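Local structure of aminoglycoside 6'-n-acetyltransferase (Salmonella choleraesuis, 2VBQ) at residues 25-28 and 29-32; 119-122 and 123-127; 138-141 and 142-145; 145-149 and 150-154. The protein transfers the acetyl group of acetyl-CoA to the 6'-amino group of aminoglycoside antibiotics, thereby conferring resistance to drugs such as amikacin and tobramycin. One frame throughout, in Å; residues are numbered along the deposited sequence.

Contact 1 (25-28 and 29-32)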
loop_
_atom_site.group_PDB
_atom_site.type_symbol
_atom_site.label_atom_id
_atom_site.label_comp_id
_atom_site.label_asym_id
_atom_site.label_seq_id
_atom_site.Cartn_x
_atom_site.Cartn_y
_atom_site.Cartn_z
ATOM N N GLN A 25 -2.954 2.182 -23.790
ATOM C CA GLN A 25 -1.911 1.724 -22.893
ATOM C C GLN A 25 -0.601 2.248 -23.434
ATOM O O GLN A 25 -0.338 2.185 -24.648
ATOM C CB GLN A 25 -1.867 0.190 -22.762
ATOM C CG GLN A 25 -0.930 -0.295 -21.616
ATOM C CD GLN A 25 -1.031 -1.785 -21.397
ATOM O OE1 GLN A 25 -2.060 -2.378 -21.675
ATOM N NE2 GLN A 25 0.032 -2.392 -20.900
ATOM N N MET A 26 0.205 2.797 -22.541
ATOM C CA MET A 26 1.421 3.461 -22.948
ATOM C C MET A 26 2.483 2.497 -23.438
ATOM O O MET A 26 2.833 1.522 -22.757
ATOM C CB MET A 26 2.017 4.256 -21.808
ATOM C CG MET A 26 3.386 4.782 -22.195
ATOM S SD MET A 26 4.084 5.724 -20.901
ATOM C CE MET A 26 4.738 4.464 -19.756
ATOM N N ASN A 27 3.004 2.798 -24.616
ATOM C CA ASN A 27 4.124 2.065 -25.167
ATOM C C ASN A 27 5.201 3.107 -25.492
ATOM O O ASN A 27 5.039 4.307 -25.183
ATOM C CB ASN A 27 3.666 1.198 -26.367
ATOM C CG ASN A 27 3.034 2.007 -27.502
ATOM O OD1 ASN A 27 3.350 3.180 -27.700
ATOM N ND2 ASN A 27 2.150 1.369 -28.270
ATOM N N LYS A 28 6.309 2.658 -26.075
ATOM C CA LYS A 28 7.382 3.542 -26.495
ATOM C C LYS A 28 6.876 4.793 -27.240
ATOM O O LYS A 28 7.387 5.902 -27.037
ATOM C CB LYS A 28 8.362 2.761 -27.389
ATOM C CG LYS A 28 9.763 3.358 -27.450
ATOM C CD LYS A 28 10.544 3.050 -26.173
ATOM C CE LYS A 28 11.921 3.698 -26.184
ATOM N NZ LYS A 28 12.821 3.167 -27.257
ATOM N N THR A 29 5.872 4.615 -28.094
ATOM C CA THR A 29 5.377 5.734 -28.892
ATOM C C THR A 29 4.637 6.833 -28.088
ATOM O O THR A 29 4.571 7.977 -28.532
ATOM C CB THR A 29 4.573 5.275 -30.141
ATOM O OG1 THR A 29 3.315 4.715 -29.752
ATOM C CG2 THR A 29 5.364 4.250 -30.951
ATOM N N HIS A 30 4.131 6.508 -26.896
ATOM C CA HIS A 30 3.424 7.501 -26.084
ATOM C C HIS A 30 4.240 8.032 -24.928
ATOM O O HIS A 30 3.692 8.712 -24.061
ATOM C CB HIS A 30 2.132 6.927 -25.507
ATOM C CG HIS A 30 1.178 6.438 -26.538
ATOM N ND1 HIS A 30 0.959 5.097 -26.763
ATOM C CD2 HIS A 30 0.383 7.106 -27.406
ATOM C CE1 HIS A 30 0.063 4.961 -27.727
ATOM N NE2 HIS A 30 -0.297 6.165 -28.137
ATOM N N LEU A 31 5.529 7.683 -24.884
ATOM C CA LEU A 31 6.374 8.045 -23.747
ATOM C C LEU A 31 6.454 9.544 -23.531
ATOM O O LEU A 31 6.368 10.001 -22.392
ATOM C CB LEU A 31 7.796 7.499 -23.887
ATOM C CG LEU A 31 8.150 6.105 -23.363
ATOM C CD1 LEU A 31 9.603 5.789 -23.755
ATOM C CD2 LEU A 31 7.955 6.008 -21.852
ATOM N N GLU A 32 6.644 10.310 -24.605
ATOM C CA GLU A 32 6.677 11.803 -24.481
ATOM C C GLU A 32 5.327 12.426 -24.085
ATOM O O GLU A 32 5.297 13.361 -23.305
ATOM C CB GLU A 32 7.206 12.463 -25.756
ATOM C CG GLU A 32 8.696 12.191 -26.007
ATOM C CD GLU A 32 8.960 10.819 -26.603
ATOM O OE1 GLU A 32 8.000 10.096 -26.982
ATOM O OE2 GLU A 32 10.159 10.460 -26.700
#

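Contact 2 (119-122 and 123-127)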
loop_
_atom_site.group_PDB
_atom_site.type_symbol
_atom_site.label_atom_id
_atom_site.label_comp_id
_atom_site.label_asym_id
_atom_site.label_seq_id
_atom_site.Cartn_x
_atom_site.Cartn_y
_atom_site.Cartn_z
ATOM N N ALA A 119 -10.217 1.699 -18.146
ATOM C CA ALA A 119 -9.066 1.022 -18.745
ATOM C C ALA A 119 -8.182 0.341 -17.685
ATOM O O ALA A 119 -7.736 -0.799 -17.899
ATOM C CB ALA A 119 -8.227 2.007 -19.591
ATOM N N VAL A 120 -7.893 1.043 -16.581
ATOM C CA VAL A 120 -7.149 0.445 -15.441
ATOM C C VAL A 120 -7.875 -0.809 -14.921
ATOM O O VAL A 120 -7.246 -1.851 -14.705
ATOM C CB VAL A 120 -6.970 1.455 -14.250
ATOM C CG1 VAL A 120 -6.491 0.725 -12.955
ATOM C CG2 VAL A 120 -6.033 2.608 -14.625
ATOM N N GLN A 121 -9.181 -0.674 -14.674
ATOM C CA GLN A 121 -10.038 -1.806 -14.256
ATOM C C GLN A 121 -9.985 -3.004 -15.199
ATOM O O GLN A 121 -9.826 -4.156 -14.744
ATOM C CB GLN A 121 -11.498 -1.361 -14.050
ATOM C CG GLN A 121 -12.364 -2.453 -13.382
ATOM C CD GLN A 121 -13.793 -2.015 -13.141
ATOM O OE1 GLN A 121 -14.057 -0.872 -12.771
ATOM N NE2 GLN A 121 -14.729 -2.929 -13.354
ATOM N N ARG A 122 -10.120 -2.733 -16.497
ATOM C CA ARG A 122 -10.038 -3.737 -17.572
ATOM C C ARG A 122 -8.680 -4.471 -17.509
ATOM O O ARG A 122 -8.615 -5.702 -17.478
ATOM C CB ARG A 122 -10.237 -3.034 -18.932
ATOM C CG ARG A 122 -10.325 -3.921 -20.197
ATOM C CD ARG A 122 -10.439 -3.048 -21.481
ATOM N NE ARG A 122 -11.451 -1.996 -21.277
ATOM C CZ ARG A 122 -11.312 -0.681 -21.494
ATOM N NH1 ARG A 122 -10.187 -0.167 -22.001
ATOM N NH2 ARG A 122 -12.329 0.128 -21.208
ATOM N N TRP A 123 -7.595 -3.695 -17.451
ATOM C CA TRP A 123 -6.258 -4.245 -17.292
ATOM C C TRP A 123 -6.139 -5.147 -16.027
ATOM O O TRP A 123 -5.650 -6.301 -16.095
ATOM C CB TRP A 123 -5.220 -3.097 -17.280
ATOM C CG TRP A 123 -3.802 -3.549 -17.121
ATOM C CD1 TRP A 123 -3.061 -4.273 -18.025
ATOM C CD2 TRP A 123 -2.944 -3.294 -16.008
ATOM N NE1 TRP A 123 -1.805 -4.487 -17.528
ATOM C CE2 TRP A 123 -1.706 -3.902 -16.289
ATOM C CE3 TRP A 123 -3.105 -2.621 -14.788
ATOM C CZ2 TRP A 123 -0.629 -3.867 -15.391
ATOM C CZ3 TRP A 123 -2.035 -2.568 -13.902
ATOM C CH2 TRP A 123 -0.797 -3.186 -14.216
ATOM N N GLY A 124 -6.586 -4.639 -14.891
ATOM C CA GLY A 124 -6.473 -5.408 -13.651
ATOM C C GLY A 124 -7.361 -6.653 -13.645
ATOM O O GLY A 124 -6.971 -7.723 -13.128
ATOM N N THR A 125 -8.562 -6.517 -14.208
ATOM C CA THR A 125 -9.479 -7.649 -14.340
ATOM C C THR A 125 -8.872 -8.742 -15.214
ATOM O O THR A 125 -8.905 -9.923 -14.846
ATOM C CB THR A 125 -10.876 -7.193 -14.851
ATOM O OG1 THR A 125 -11.484 -6.401 -13.819
ATOM C CG2 THR A 125 -11.801 -8.387 -15.196
ATOM N N ASN A 126 -8.275 -8.358 -16.335
ATOM C CA ASN A 126 -7.641 -9.345 -17.209
ATOM C C ASN A 126 -6.403 -10.033 -16.591
ATOM O O ASN A 126 -6.012 -11.138 -17.011
ATOM C CB ASN A 126 -7.296 -8.715 -18.560
ATOM C CG ASN A 126 -8.492 -8.634 -19.490
ATOM O OD1 ASN A 126 -8.466 -7.913 -20.493
ATOM N ND2 ASN A 126 -9.557 -9.378 -19.165
ATOM N N LYS A 127 -5.797 -9.350 -15.616
ATOM C CA LYS A 127 -4.707 -9.868 -14.783
ATOM C C LYS A 127 -5.169 -10.661 -13.547
ATOM O O LYS A 127 -4.369 -10.997 -12.676
ATOM C CB LYS A 127 -3.823 -8.695 -14.349
ATOM C CG LYS A 127 -2.526 -8.597 -15.112
ATOM C CD LYS A 127 -2.668 -8.214 -16.541
ATOM C CE LYS A 127 -1.303 -7.802 -17.101
ATOM N NZ LYS A 127 -0.214 -8.700 -16.657
HETATM O O HOH W 1 -14.011 -5.401 -13.866
#

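Contact 3 (138-141 and 142-145)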
loop_
_atom_site.group_PDB
_atom_site.type_symbol
_atom_site.label_atom_id
_atom_site.label_comp_id
_atom_site.label_asym_id
_atom_site.label_seq_id
_atom_site.Cartn_x
_atom_site.Cartn_y
_atom_site.Cartn_z
ATOM N N PRO A 138 -7.047 13.579 2.390
ATOM C CA PRO A 138 -8.312 14.063 2.978
ATOM C C PRO A 138 -8.620 15.497 2.548
ATOM O O PRO A 138 -9.780 15.917 2.600
ATOM C CB PRO A 138 -8.057 14.022 4.498
ATOM C CG PRO A 138 -6.890 13.158 4.682
ATOM C CD PRO A 138 -6.050 13.264 3.437
ATOM N N GLU A 139 -7.589 16.223 2.111
ATOM C CA GLU A 139 -7.727 17.604 1.646
ATOM C C GLU A 139 -8.248 17.717 0.215
ATOM O O GLU A 139 -8.772 18.752 -0.169
ATOM C CB GLU A 139 -6.376 18.325 1.743
ATOM C CG GLU A 139 -5.906 18.540 3.186
ATOM C CD GLU A 139 -4.447 18.953 3.283
ATOM O OE1 GLU A 139 -3.898 19.530 2.306
ATOM O OE2 GLU A 139 -3.841 18.696 4.350
ATOM N N ASN A 140 -8.077 16.673 -0.586
ATOM C CA ASN A 140 -8.444 16.747 -2.010
ATOM C C ASN A 140 -9.889 16.317 -2.197
ATOM O O ASN A 140 -10.174 15.147 -2.485
ATOM C CB ASN A 140 -7.485 15.890 -2.857
ATOM C CG ASN A 140 -7.702 16.065 -4.351
ATOM O OD1 ASN A 140 -8.775 16.484 -4.800
ATOM N ND2 ASN A 140 -6.690 15.707 -5.131
ATOM N N THR A 141 -10.808 17.270 -2.015
ATOM C CA THR A 141 -12.227 16.935 -1.985
ATOM C C THR A 141 -12.749 16.562 -3.374
ATOM O O THR A 141 -13.597 15.691 -3.483
ATOM C CB THR A 141 -13.080 18.075 -1.355
ATOM O OG1 THR A 141 -12.718 19.309 -1.965
ATOM C CG2 THR A 141 -12.806 18.190 0.144
ATOM N N ILE A 142 -12.213 17.175 -4.430
ATOM C CA ILE A 142 -12.636 16.832 -5.805
ATOM C C ILE A 142 -12.299 15.357 -6.095
ATOM O O ILE A 142 -13.131 14.596 -6.612
ATOM C CB ILE A 142 -12.020 17.773 -6.869
ATOM C CG1 ILE A 142 -12.715 19.156 -6.832
ATOM C CG2 ILE A 142 -12.156 17.170 -8.294
ATOM C CD1 ILE A 142 -11.997 20.217 -7.640
ATOM N N SER A 143 -11.089 14.951 -5.716
ATOM C CA SER A 143 -10.680 13.554 -5.884
ATOM C C SER A 143 -11.603 12.592 -5.147
ATOM O O SER A 143 -11.958 11.558 -5.682
ATOM C CB SER A 143 -9.242 13.317 -5.443
ATOM O OG SER A 143 -8.939 11.944 -5.650
ATOM N N GLN A 144 -11.971 12.926 -3.912
ATOM C CA GLN A 144 -12.903 12.084 -3.144
ATOM C C GLN A 144 -14.236 11.936 -3.894
ATOM O O GLN A 144 -14.717 10.829 -4.099
ATOM C CB GLN A 144 -13.101 12.667 -1.738
ATOM C CG GLN A 144 -11.779 12.771 -0.927
ATOM C CD GLN A 144 -11.905 13.659 0.288
ATOM O OE1 GLN A 144 -12.917 13.611 0.995
ATOM N NE2 GLN A 144 -10.884 14.477 0.540
ATOM N N LYS A 145 -14.806 13.056 -4.334
ATOM C CA LYS A 145 -16.062 13.051 -5.115
ATOM C C LYS A 145 -15.959 12.207 -6.389
ATOM O O LYS A 145 -16.842 11.392 -6.695
ATOM C CB LYS A 145 -16.458 14.492 -5.470
ATOM C CG LYS A 145 -16.896 15.312 -4.245
ATOM C CD LYS A 145 -16.739 16.809 -4.522
ATOM C CE LYS A 145 -17.343 17.641 -3.388
ATOM N NZ LYS A 145 -17.244 19.099 -3.692
#

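Contact 4 (145-149 and 150-154)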
loop_
_atom_site.group_PDB
_atom_site.type_symbol
_atom_site.label_atom_id
_atom_site.label_comp_id
_atom_site.label_asym_id
_atom_site.label_seq_id
_atom_site.Cartn_x
_atom_site.Cartn_y
_atom_site.Cartn_z
ATOM N N LYS A 145 -14.806 13.056 -4.334
ATOM C CA LYS A 145 -16.062 13.051 -5.115
ATOM C C LYS A 145 -15.959 12.207 -6.389
ATOM O O LYS A 145 -16.842 11.392 -6.695
ATOM C CB LYS A 145 -16.458 14.492 -5.470
ATOM C CG LYS A 145 -16.896 15.312 -4.245
ATOM C CD LYS A 145 -16.739 16.809 -4.522
ATOM C CE LYS A 145 -17.343 17.641 -3.388
ATOM N NZ LYS A 145 -17.244 19.099 -3.692
ATOM N N VAL A 146 -14.849 12.396 -7.109
ATOM C CA VAL A 146 -14.535 11.615 -8.295
ATOM C C VAL A 146 -14.490 10.121 -7.980
ATOM O O VAL A 146 -15.140 9.325 -8.656
ATOM C CB VAL A 146 -13.186 12.087 -8.958
ATOM C CG1 VAL A 146 -12.745 11.126 -10.068
ATOM C CG2 VAL A 146 -13.320 13.501 -9.511
ATOM N N HIS A 147 -13.719 9.724 -6.965
ATOM C CA HIS A 147 -13.598 8.272 -6.655
ATOM C C HIS A 147 -15.012 7.681 -6.384
ATOM O O HIS A 147 -15.394 6.640 -6.917
ATOM C CB HIS A 147 -12.656 8.022 -5.468
ATOM C CG HIS A 147 -11.190 8.028 -5.819
ATOM N ND1 HIS A 147 -10.423 9.176 -5.802
ATOM C CD2 HIS A 147 -10.345 7.020 -6.153
ATOM C CE1 HIS A 147 -9.172 8.877 -6.117
ATOM N NE2 HIS A 147 -9.100 7.576 -6.344
ATOM N N GLN A 148 -15.793 8.396 -5.602
ATOM C CA GLN A 148 -17.139 7.924 -5.240
ATOM C C GLN A 148 -18.152 7.900 -6.373
ATOM O O GLN A 148 -18.945 6.982 -6.453
ATOM C CB GLN A 148 -17.643 8.718 -4.064
ATOM C CG GLN A 148 -16.810 8.359 -2.871
ATOM C CD GLN A 148 -17.123 9.193 -1.682
ATOM O OE1 GLN A 148 -17.426 8.659 -0.616
ATOM N NE2 GLN A 148 -17.056 10.511 -1.843
ATOM N N ALA A 149 -18.058 8.854 -7.288
ATOM C CA ALA A 149 -18.913 8.876 -8.493
ATOM C C ALA A 149 -18.631 7.680 -9.399
ATOM O O ALA A 149 -19.553 7.125 -10.022
ATOM C CB ALA A 149 -18.740 10.178 -9.240
ATOM N N LEU A 150 -17.374 7.239 -9.419
ATOM C CA LEU A 150 -16.946 6.150 -10.301
ATOM C C LEU A 150 -17.037 4.784 -9.619
ATOM O O LEU A 150 -16.453 3.792 -10.072
ATOM C CB LEU A 150 -15.519 6.427 -10.842
ATOM C CG LEU A 150 -15.393 7.760 -11.600
ATOM C CD1 LEU A 150 -13.941 8.111 -12.013
ATOM C CD2 LEU A 150 -16.318 7.751 -12.812
ATOM N N GLY A 151 -17.748 4.741 -8.509
ATOM C CA GLY A 151 -18.074 3.475 -7.881
ATOM C C GLY A 151 -17.097 2.923 -6.851
ATOM O O GLY A 151 -17.223 1.758 -6.464
ATOM N N PHE A 152 -16.142 3.743 -6.416
ATOM C CA PHE A 152 -15.235 3.375 -5.317
ATOM C C PHE A 152 -15.962 3.702 -4.032
ATOM O O PHE A 152 -16.650 4.714 -3.961
ATOM C CB PHE A 152 -13.965 4.233 -5.329
ATOM C CG PHE A 152 -12.951 3.846 -6.395
ATOM C CD1 PHE A 152 -13.066 4.346 -7.698
ATOM C CD2 PHE A 152 -11.867 3.014 -6.077
ATOM C CE1 PHE A 152 -12.101 4.031 -8.680
ATOM C CE2 PHE A 152 -10.891 2.697 -7.041
ATOM C CZ PHE A 152 -11.019 3.185 -8.351
ATOM N N GLU A 153 -15.788 2.867 -3.017
ATOM C CA GLU A 153 -16.218 3.208 -1.676
ATOM C C GLU A 153 -15.023 3.394 -0.749
ATOM O O GLU A 153 -14.017 2.677 -0.855
ATOM C CB GLU A 153 -17.200 2.157 -1.151
ATOM C CG GLU A 153 -18.473 2.125 -2.039
ATOM C CD GLU A 153 -19.470 1.048 -1.662
ATOM O OE1 GLU A 153 -19.733 0.871 -0.454
ATOM O OE2 GLU A 153 -20.008 0.388 -2.596
ATOM N N GLU A 154 -15.136 4.380 0.134
ATOM C CA GLU A 154 -14.150 4.590 1.182
ATOM C C GLU A 154 -14.057 3.360 2.073
ATOM O O GLU A 154 -15.070 2.801 2.477
ATOM C CB GLU A 154 -14.512 5.801 2.017
ATOM C CG GLU A 154 -13.630 5.970 3.245
ATOM C CD GLU A 154 -13.815 7.298 3.952
ATOM O OE1 GLU A 154 -14.403 8.232 3.348
ATOM O OE2 GLU A 154 -13.332 7.422 5.108
HETATM O O HOH W 2 -19.357 4.258 -5.013
HETATM O O HOH W 3 -15.107 9.343 0.975
#

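Contact 1 (25-28 and 29-32)
Met26 and Leu31 meet on the buried side of the turn that carries the chain from strand 21-25 into helix 31-41, the first strand-to-helix connection of this GNAT acetyltransferase. Met26 SD lies 4.0 Å from Leu31 CD2, and the Met26 chain, extended as far as SD, bends there so that its methyl also reaches CD2. Ile57 and Leu58 of helix 47-59 close over the pair, Met26 resting on the first and Leu31 on the second.

The outer side of the turn is polar and more open to solvent. Lys28 adds an apolar fringe, its CD 3.8 Å from Leu31 CD1, and Lys28 O receives a long, weak bond from Leu31 N. His30, the residue at the N-cap position, donates through its N to Asn27 O at 2.9 Å from above the carbonyl plane. Its imidazole touches Ile67 of strand 63-70 and has Thr29 OG1 above one face, offset toward the rim; the ring plane is turned only 17° from that of the Asn27 amide.

Asn27 turns its amide forward, toward Thr29, CG lying between its backbone N and carbonyl carbon (chi1 59°). Two donors of Thr29 thereby converge on OD1: the backbone N makes a weak, bent Asx-turn bond, while the hydroxyl OG1 donates to Asn27 OD1 at 2.6 Å, tilted 18° from the carbonyl plane.

Contact 2 (119-122 and 123-127)
Gln121 O takes two hydrogen bonds from Thr125, one residue supplying both donors. Thr125 N reaches Gln121 O at 2.7 Å, and the hydroxyl OG1 of Thr125 donates to the same oxygen at 2.9 Å, from 42° above the carbonyl plane. The hydroxyl can do so because OG1 stands anti to the carbonyl carbon of its own residue (chi1 -68°), folded back along the helix. Its other partner is a water, which donates to Thr125 OG1 at 2.7 Å and accepts from Gln121 NE2 at 2.6 Å, bridging two side chains that run alongside each other. The amide oxygen Gln121 OE1 is met by a weak bond from Lys163 of the second subunit.

These bonds lie near the end of helix 112-126, the crossover helix of the beta-alpha-beta unit between strands 95-103 and 131-136. Its backbone keeps the alpha-helical pattern: Trp123 N donates to Ala119 O, Gly124 N to Val120 O and Asn126 N to Arg122 O, each at 2.9 Å. Val120 and Trp123 pack on the sheet, touching Ala80 and Val96 among others, whereas one face of the Arg122 guanidinium has Ala119 CA near its rim. At the last turn Lys127 N donates to Trp123 O at 3.1 Å and more weakly to Gly124 O.

Contact 3 (138-141 and 142-145)
Asn140 O and Thr141 O begin the helical bonding of helix 141-149 by accepting from Gln144 N and Lys145 N, while Asn140 itself, at the centre of an inverse gamma turn, bends the incoming loop into the helix. Asn140 is the N-cap. Its OD1 accepts from Ser143 N at 2.9 Å; the N-H points almost straight at the oxygen (161°), although it comes from above the carbonyl plane and not along a lone pair. With CG anti to the backbone N (chi1 -173°), the amide swings forward over the first turn and packs on Ser143, OD1 and CG each 3.3 Å from its CB. While OD1 caps the helix, the other end of the Asn140 amide binds ligand: ND2 donates to O49 of the bisubstrate analogue, in keeping with its role in the acetyl-CoA site.

From the first turn of the helix Gln144 reaches back toward the loop with an extended chain. Its NE2 lies 2.7 Å from Pro138 O and 3.2 Å from Asn140 O; both bonds are weak because they are bent, and a further weak one goes to Ser137 O, so the two N-H groups of NE2 are shared among three loop carbonyls. The Lys145 chain lies along the first-turn backbone, CG 3.4 Å from Thr141 O.

Ser143 OG is hydrogen-bonded to Thr136 OG1 at the end of strand 131-136, fastening the helix start to the strand that precedes it. Across the dimer interface, Pro138 packs on Ile159 and Gln144 on Tyr161 of the second subunit.

Contact 4 (145-149 and 150-154)
His147 sets the edge of its imidazole against the face of Phe152 across a Schellman motif that ends helix 141-149 and turns the chain toward strand 153-164. The pair is T-shaped, with planes 76° apart and centroids of the His147 and Phe152 rings separated by 5.2 Å; His147 CD2 stands over the middle of the phenyl ring. Both side chains carry CG anti to the carbonyl carbon (chi1 -81° and -76°); their CB atoms are in contact (His147 CB to Phe152 CB 4.0 Å), and the side chains cross from there. Both imidazole nitrogens are engaged: NE2 bonds Ser134 OG of strand 131-136, and ND1 bonds Ser143 O one turn back. Tyr161 of the second subunit stacks on His147, placing this aromatic cluster at the dimer interface.

Val146 and Leu150 instead lie side by side and point the same way, Val146 CG1 3.8 Å from Leu150 CD1. Both touch the bisubstrate analogue, and Leu150 also packs on Lys114 and Ile117 of helix 112-126.

The turn itself has the Schellman bonds: Phe152 N donates to His147 O at 3.0 Å and Gly151 N to Gln148 O at 3.3 Å. Gly151, with its positive phi, is the C-prime residue, a backbone conformation that suits glycine. One water links Gln148 O with Phe152 O, and a second joins Glu154 OE1 to Gln148 OE1, the latter weakly. Gln148 CA also aims its hydrogen almost straight at Phe152 O, 3.5 Å away.

Contacts 3 and 4 are the two ends of helix 141-149 and share Lys145: the first caps its start at the surface, mostly with polar bonds, and the second ends it in a more buried setting of rings and aliphatic groups. Both touch the bisubstrate analogue and the second subunit. Contact 1, also at a helix start, lies on the opposite side of the chain's centre from these two, partly buried, with the Met26 side chain about 11 Å from the analogue. Contact 2, within helix 112-126, combines a sheet-facing apolar side with a hydrated polar one; its Trp123 touches Gln25 of contact 1, and it too reaches the second subunit.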